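Local coordinates for protein D-alanyl-D-alanine carboxypeptidase DacB2 (Mycobacterium tuberculosis H37Rv, PDB 4RYE) that shows D,D-carboxypeptidase activity and probably removes the terminal D-alanine from peptidoglycan stem peptides during cell wall biogenesis, at residues Q21-A26 against A251-W256; A133-A138 against A155-V160. All coordinates share one frame; numbering follows the deposited sequence.

Contact 1. Residues Q21-A26 against A251-W256; sequences QTWIVA and ATLFDW
L253 of the helix rests its CD2 methyl against both W23 and V25, which project from the same face of the strand. L253 CD2 sits over one face of the W23 indole, 4.1 Å from the centroid of the six-membered ring. It lies 16° off the ring normal, a CH-pi contact displaced toward the CZ3 rim. The other methyl, CD1, reaches the CE3 and CD2 side of the same indole. V25 CG2 touches the leucine at both tip and stem, 3.9 Å from L253 CD2 and 4.0 Å from L253 CB. A chi1 of 50° at W23 swings CG to the side shared by N and C, which puts the indole where L253 covers one face. Strand 22-27 lies inside the antiparallel sheet of the fold shared by serine beta-lactamases and penicillin-binding DD-peptidases, and helix 246-259 covers one face of that sheet. Further out, W23 packs on A35 and R37 of strand 32-37 and on M234 of strand 228-237, and V25 on I232. A classic bulge opens the strand, with Q21 and T22 together opposite M235. W256 NE1, one turn along the helix from L253, bonds V13 O.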
loop_
_atom_site.group_PDB
_atom_site.type_symbol
_atom_site.label_atom_id
_atom_site.label_comp_id
_atom_site.label_asym_id
_atom_site.label_seq_id
_atom_site.Cartn_x
_atom_site.Cartn_y
_atom_site.Cartn_z
ATOM N N GLN A 21 1.847 14.847 6.278
ATOM C CA GLN A 21 0.980 16.026 6.260
ATOM C C GLN A 21 -0.519 15.687 6.254
ATOM O O GLN A 21 -1.330 16.502 6.683
ATOM C CB GLN A 21 1.353 16.992 5.128
ATOM C CG GLN A 21 2.689 17.700 5.362
ATOM C CD GLN A 21 2.713 18.461 6.668
ATOM O OE1 GLN A 21 2.116 19.532 6.781
ATOM N NE2 GLN A 21 3.389 17.906 7.672
ATOM N N THR A 22 -0.886 14.503 5.759
ATOM C CA THR A 22 -2.243 13.992 5.965
ATOM C C THR A 22 -2.149 12.567 6.472
ATOM O O THR A 22 -1.203 11.866 6.152
ATOM C CB THR A 22 -3.103 13.973 4.678
ATOM O OG1 THR A 22 -2.738 12.841 3.880
ATOM C CG2 THR A 22 -2.943 15.287 3.874
ATOM N N TRP A 23 -3.127 12.143 7.262
ATOM C CA TRP A 23 -3.131 10.783 7.791
ATOM C C TRP A 23 -4.506 10.471 8.363
ATOM O O TRP A 23 -5.336 11.375 8.539
ATOM C CB TRP A 23 -2.023 10.582 8.850
ATOM C CG TRP A 23 -1.996 11.638 9.939
ATOM C CD1 TRP A 23 -1.183 12.738 9.999
ATOM C CD2 TRP A 23 -2.812 11.683 11.118
ATOM N NE1 TRP A 23 -1.451 13.464 11.130
ATOM C CE2 TRP A 23 -2.451 12.840 11.833
ATOM C CE3 TRP A 23 -3.821 10.861 11.629
ATOM C CZ2 TRP A 23 -3.061 13.196 13.041
ATOM C CZ3 TRP A 23 -4.430 11.216 12.827
ATOM C CH2 TRP A 23 -4.051 12.372 13.515
ATOM N N ILE A 24 -4.749 9.195 8.639
ATOM C CA ILE A 24 -6.024 8.762 9.216
ATOM C C ILE A 24 -5.758 7.515 10.038
ATOM O O ILE A 24 -4.825 6.782 9.753
ATOM C CB ILE A 24 -7.086 8.487 8.107
ATOM C CG1 ILE A 24 -8.486 8.300 8.700
ATOM C CG2 ILE A 24 -6.694 7.290 7.232
ATOM C CD1 ILE A 24 -9.599 8.241 7.639
ATOM N N VAL A 25 -6.541 7.304 11.089
ATOM C CA VAL A 25 -6.469 6.086 11.894
ATOM C C VAL A 25 -7.883 5.547 11.963
ATOM O O VAL A 25 -8.806 6.253 12.384
ATOM C CB VAL A 25 -5.986 6.353 13.338
ATOM C CG1 VAL A 25 -5.901 5.037 14.119
ATOM C CG2 VAL A 25 -4.624 7.039 13.331
ATOM N N ALA A 26 -8.074 4.318 11.506
ATOM C CA ALA A 26 -9.413 3.747 11.442
ATOM C C ALA A 26 -9.390 2.317 11.967
ATOM O O ALA A 26 -8.317 1.708 12.101
ATOM C CB ALA A 26 -9.973 3.813 10.008
ATOM N N ALA A 251 4.121 3.929 14.256
ATOM C CA ALA A 251 4.036 3.246 15.539
ATOM C C ALA A 251 3.325 4.154 16.549
ATOM O O ALA A 251 2.547 3.692 17.381
ATOM C CB ALA A 251 5.424 2.863 16.028
ATOM N N THR A 252 3.603 5.452 16.472
ATOM C CA THR A 252 2.947 6.426 17.343
ATOM C C THR A 252 1.426 6.458 17.116
ATOM O O THR A 252 0.651 6.501 18.077
ATOM C CB THR A 252 3.560 7.826 17.159
ATOM O OG1 THR A 252 4.847 7.851 17.783
ATOM C CG2 THR A 252 2.685 8.899 17.790
ATOM N N LEU A 253 1.000 6.414 15.857
ATOM C CA LEU A 253 -0.433 6.419 15.537
ATOM C C LEU A 253 -1.135 5.138 15.965
ATOM O O LEU A 253 -2.228 5.190 16.528
ATOM C CB LEU A 253 -0.667 6.682 14.050
ATOM C CG LEU A 253 -0.460 8.139 13.633
ATOM C CD1 LEU A 253 -0.609 8.280 12.131
ATOM C CD2 LEU A 253 -1.449 9.056 14.371
ATOM N N PHE A 254 -0.502 3.995 15.714
ATOM C CA PHE A 254 -1.043 2.714 16.165
ATOM C C PHE A 254 -1.154 2.672 17.687
ATOM O O PHE A 254 -2.213 2.311 18.225
ATOM C CB PHE A 254 -0.173 1.548 15.655
ATOM C CG PHE A 254 -0.464 1.133 14.221
ATOM C CD1 PHE A 254 -1.769 0.904 13.785
ATOM C CD2 PHE A 254 0.578 0.958 13.316
ATOM C CE1 PHE A 254 -2.025 0.511 12.465
ATOM C CE2 PHE A 254 0.334 0.575 12.006
ATOM C CZ PHE A 254 -0.971 0.348 11.574
ATOM N N ASP A 255 -0.072 3.041 18.378
ATOM C CA ASP A 255 -0.065 3.088 19.841
ATOM C C ASP A 255 -1.195 3.984 20.357
ATOM O O ASP A 255 -1.923 3.618 21.285
ATOM C CB ASP A 255 1.260 3.653 20.382
ATOM C CG ASP A 255 2.389 2.626 20.419
ATOM O OD1 ASP A 255 2.149 1.432 20.147
ATOM O OD2 ASP A 255 3.530 3.027 20.741
ATOM N N TRP A 256 -1.313 5.172 19.775
ATOM C CA TRP A 256 -2.369 6.098 20.174
ATOM C C TRP A 256 -3.750 5.473 19.961
ATOM O O TRP A 256 -4.626 5.579 20.821
ATOM C CB TRP A 256 -2.256 7.420 19.414
ATOM C CG TRP A 256 -3.344 8.400 19.782
ATOM C CD1 TRP A 256 -3.309 9.345 20.772
ATOM C CD2 TRP A 256 -4.633 8.510 19.167
ATOM N NE1 TRP A 256 -4.496 10.034 20.802
ATOM C CE2 TRP A 256 -5.326 9.536 19.831
ATOM C CE3 TRP A 256 -5.267 7.834 18.121
ATOM C CZ2 TRP A 256 -6.634 9.907 19.477
ATOM C CZ3 TRP A 256 -6.561 8.205 17.773
ATOM C CH2 TRP A 256 -7.226 9.227 18.446
#

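Contact 2. Residues A133-A138 against A155-V160; sequences ATSTHA and AHDLVV
D157 points from the helix into the turn of A133-T136, and its carboxylate is gripped atom by atom. D157 CB lies beside T136 OG1 and 3.9 Å from A133 CB. With CG anti to the carbonyl carbon (chi1 -75°), the carboxylate reaches past A133, whose CA is 3.6 Å from D157 CG. D157 OD2 then takes two donors: S135 N, at 2.8 Å, arrives on the syn lone pair with a bent N-H···O angle of 135°, and T136 OG1, also at 2.8 Å, gives its proton to the anti lone pair. OD1 turns back to its own helix. H156 ND1 meets D157 OD1 at 3.0 Å, the bond lying in the imidazole plane and nearly straight at 159°. A water donates to OD1 and also bonds S135 OG. The contact ties the loop between helices 117-130 and 155-166 to the latter's first turn, with the T136 side chain about 12 Å from that of K50, probably the proton acceptor. T136 OG1 also bonds S153 OG, and H156 NE2 the C-terminal carboxylate of L269. With two donors on OD2 and an imidazole and a water on OD1, the buried carboxylate is well satisfied, and this surrounding would probably stabilise its negative charge.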
loop_
_atom_site.group_PDB
_atom_site.type_symbol
_atom_site.label_atom_id
_atom_site.label_comp_id
_atom_site.label_asym_id
_atom_site.label_seq_id
_atom_site.Cartn_x
_atom_site.Cartn_y
_atom_site.Cartn_z
ATOM N N ALA A 133 -14.031 4.398 -3.078
ATOM C CA ALA A 133 -12.857 5.262 -3.024
ATOM C C ALA A 133 -12.888 6.240 -4.200
ATOM O O ALA A 133 -12.163 6.079 -5.183
ATOM C CB ALA A 133 -11.580 4.419 -3.044
ATOM N N THR A 134 -13.726 7.264 -4.102
ATOM C CA THR A 134 -14.017 8.107 -5.257
ATOM C C THR A 134 -13.085 9.313 -5.384
ATOM O O THR A 134 -13.233 10.141 -6.282
ATOM C CB THR A 134 -15.476 8.564 -5.214
ATOM O OG1 THR A 134 -15.699 9.282 -3.999
ATOM C CG2 THR A 134 -16.408 7.346 -5.246
ATOM N N SER A 135 -12.115 9.411 -4.483
ATOM C CA SER A 135 -11.089 10.433 -4.622
ATOM C C SER A 135 -9.801 9.823 -5.137
ATOM O O SER A 135 -8.749 10.462 -5.128
ATOM C CB SER A 135 -10.852 11.146 -3.293
ATOM O OG SER A 135 -12.062 11.739 -2.861
ATOM N N THR A 136 -9.890 8.582 -5.602
ATOM C CA THR A 136 -8.699 7.890 -6.073
ATOM C C THR A 136 -8.664 7.767 -7.588
ATOM O O THR A 136 -9.630 7.349 -8.211
ATOM C CB THR A 136 -8.593 6.514 -5.429
ATOM O OG1 THR A 136 -8.471 6.696 -4.015
ATOM C CG2 THR A 136 -7.362 5.775 -5.933
ATOM N N HIS A 137 -7.532 8.127 -8.176
ATOM C CA HIS A 137 -7.363 8.011 -9.615
ATOM C C HIS A 137 -5.950 7.539 -9.896
ATOM O O HIS A 137 -4.985 8.252 -9.614
ATOM C CB HIS A 137 -7.597 9.367 -10.285
ATOM C CG HIS A 137 -7.423 9.343 -11.773
ATOM N ND1 HIS A 137 -8.286 8.668 -12.612
ATOM C CD2 HIS A 137 -6.479 9.897 -12.571
ATOM C CE1 HIS A 137 -7.884 8.815 -13.865
ATOM N NE2 HIS A 137 -6.792 9.554 -13.867
ATOM N N ALA A 138 -5.828 6.329 -10.433
ATOM C CA ALA A 138 -4.526 5.800 -10.833
ATOM C C ALA A 138 -4.197 6.295 -12.229
ATOM O O ALA A 138 -5.096 6.478 -13.051
ATOM C CB ALA A 138 -4.546 4.292 -10.815
ATOM N N ALA A 155 -5.868 9.816 2.313
ATOM C CA ALA A 155 -5.635 8.918 3.442
ATOM C C ALA A 155 -6.864 8.037 3.672
ATOM O O ALA A 155 -6.754 6.828 3.883
ATOM C CB ALA A 155 -5.291 9.720 4.703
ATOM N N HIS A 156 -8.040 8.651 3.604
ATOM C CA HIS A 156 -9.301 7.921 3.701
ATOM C C HIS A 156 -9.421 6.830 2.636
ATOM O O HIS A 156 -9.677 5.663 2.961
ATOM C CB HIS A 156 -10.486 8.895 3.613
ATOM C CG HIS A 156 -11.807 8.219 3.437
ATOM N ND1 HIS A 156 -12.270 7.788 2.207
ATOM C CD2 HIS A 156 -12.772 7.896 4.334
ATOM C CE1 HIS A 156 -13.460 7.235 2.356
ATOM N NE2 HIS A 156 -13.789 7.291 3.634
ATOM N N ASP A 157 -9.249 7.185 1.363
ATOM C CA ASP A 157 -9.340 6.161 0.320
ATOM C C ASP A 157 -8.286 5.062 0.458
ATOM O O ASP A 157 -8.562 3.898 0.165
ATOM C CB ASP A 157 -9.241 6.772 -1.083
ATOM C CG ASP A 157 -10.509 7.480 -1.504
ATOM O OD1 ASP A 157 -11.379 7.707 -0.635
ATOM O OD2 ASP A 157 -10.631 7.826 -2.707
ATOM N N LEU A 158 -7.073 5.423 0.874
ATOM C CA LEU A 158 -6.029 4.412 1.034
ATOM C C LEU A 158 -6.424 3.333 2.055
ATOM O O LEU A 158 -6.215 2.148 1.808
ATOM C CB LEU A 158 -4.666 5.043 1.385
ATOM C CG LEU A 158 -3.968 5.809 0.258
ATOM C CD1 LEU A 158 -2.613 6.358 0.738
ATOM C CD2 LEU A 158 -3.775 4.909 -0.957
ATOM N N VAL A 159 -6.993 3.727 3.189
ATOM C CA VAL A 159 -7.388 2.724 4.187
ATOM C C VAL A 159 -8.612 1.940 3.730
ATOM O O VAL A 159 -8.771 0.778 4.078
ATOM C CB VAL A 159 -7.574 3.294 5.628
ATOM C CG1 VAL A 159 -6.280 3.930 6.121
ATOM C CG2 VAL A 159 -8.736 4.290 5.725
ATOM N N VAL A 160 -9.470 2.576 2.943
ATOM C CA VAL A 160 -10.608 1.878 2.363
ATOM C C VAL A 160 -10.099 0.798 1.419
ATOM O O VAL A 160 -10.581 -0.347 1.419
ATOM C CB VAL A 160 -11.542 2.868 1.629
ATOM C CG1 VAL A 160 -12.561 2.122 0.757
ATOM C CG2 VAL A 160 -12.255 3.775 2.656
HETATM O O HOH W 1 -13.123 9.535 -1.104
#

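In the fold
Both contacts are buried, yet they differ in chemistry. Contact 1 is wholly apolar across its segments, a helix packed on a sheet strand; contact 2 is built round one carboxylate, with main-chain, hydroxyl and water partners fastening a loop to a helix, and it reaches nearer the surface, where S135 is partly exposed. Their centres are about 17 Å apart, and they meet through strand 22-27: I24, which points away from helix 246-259, packs with I24 CG2 3.6 Å from V159 CG1. The strand thus has helix 246-259 on one face and helix 155-166 on the other. The chain runs through both segments of contact 2 between the two segments of contact 1.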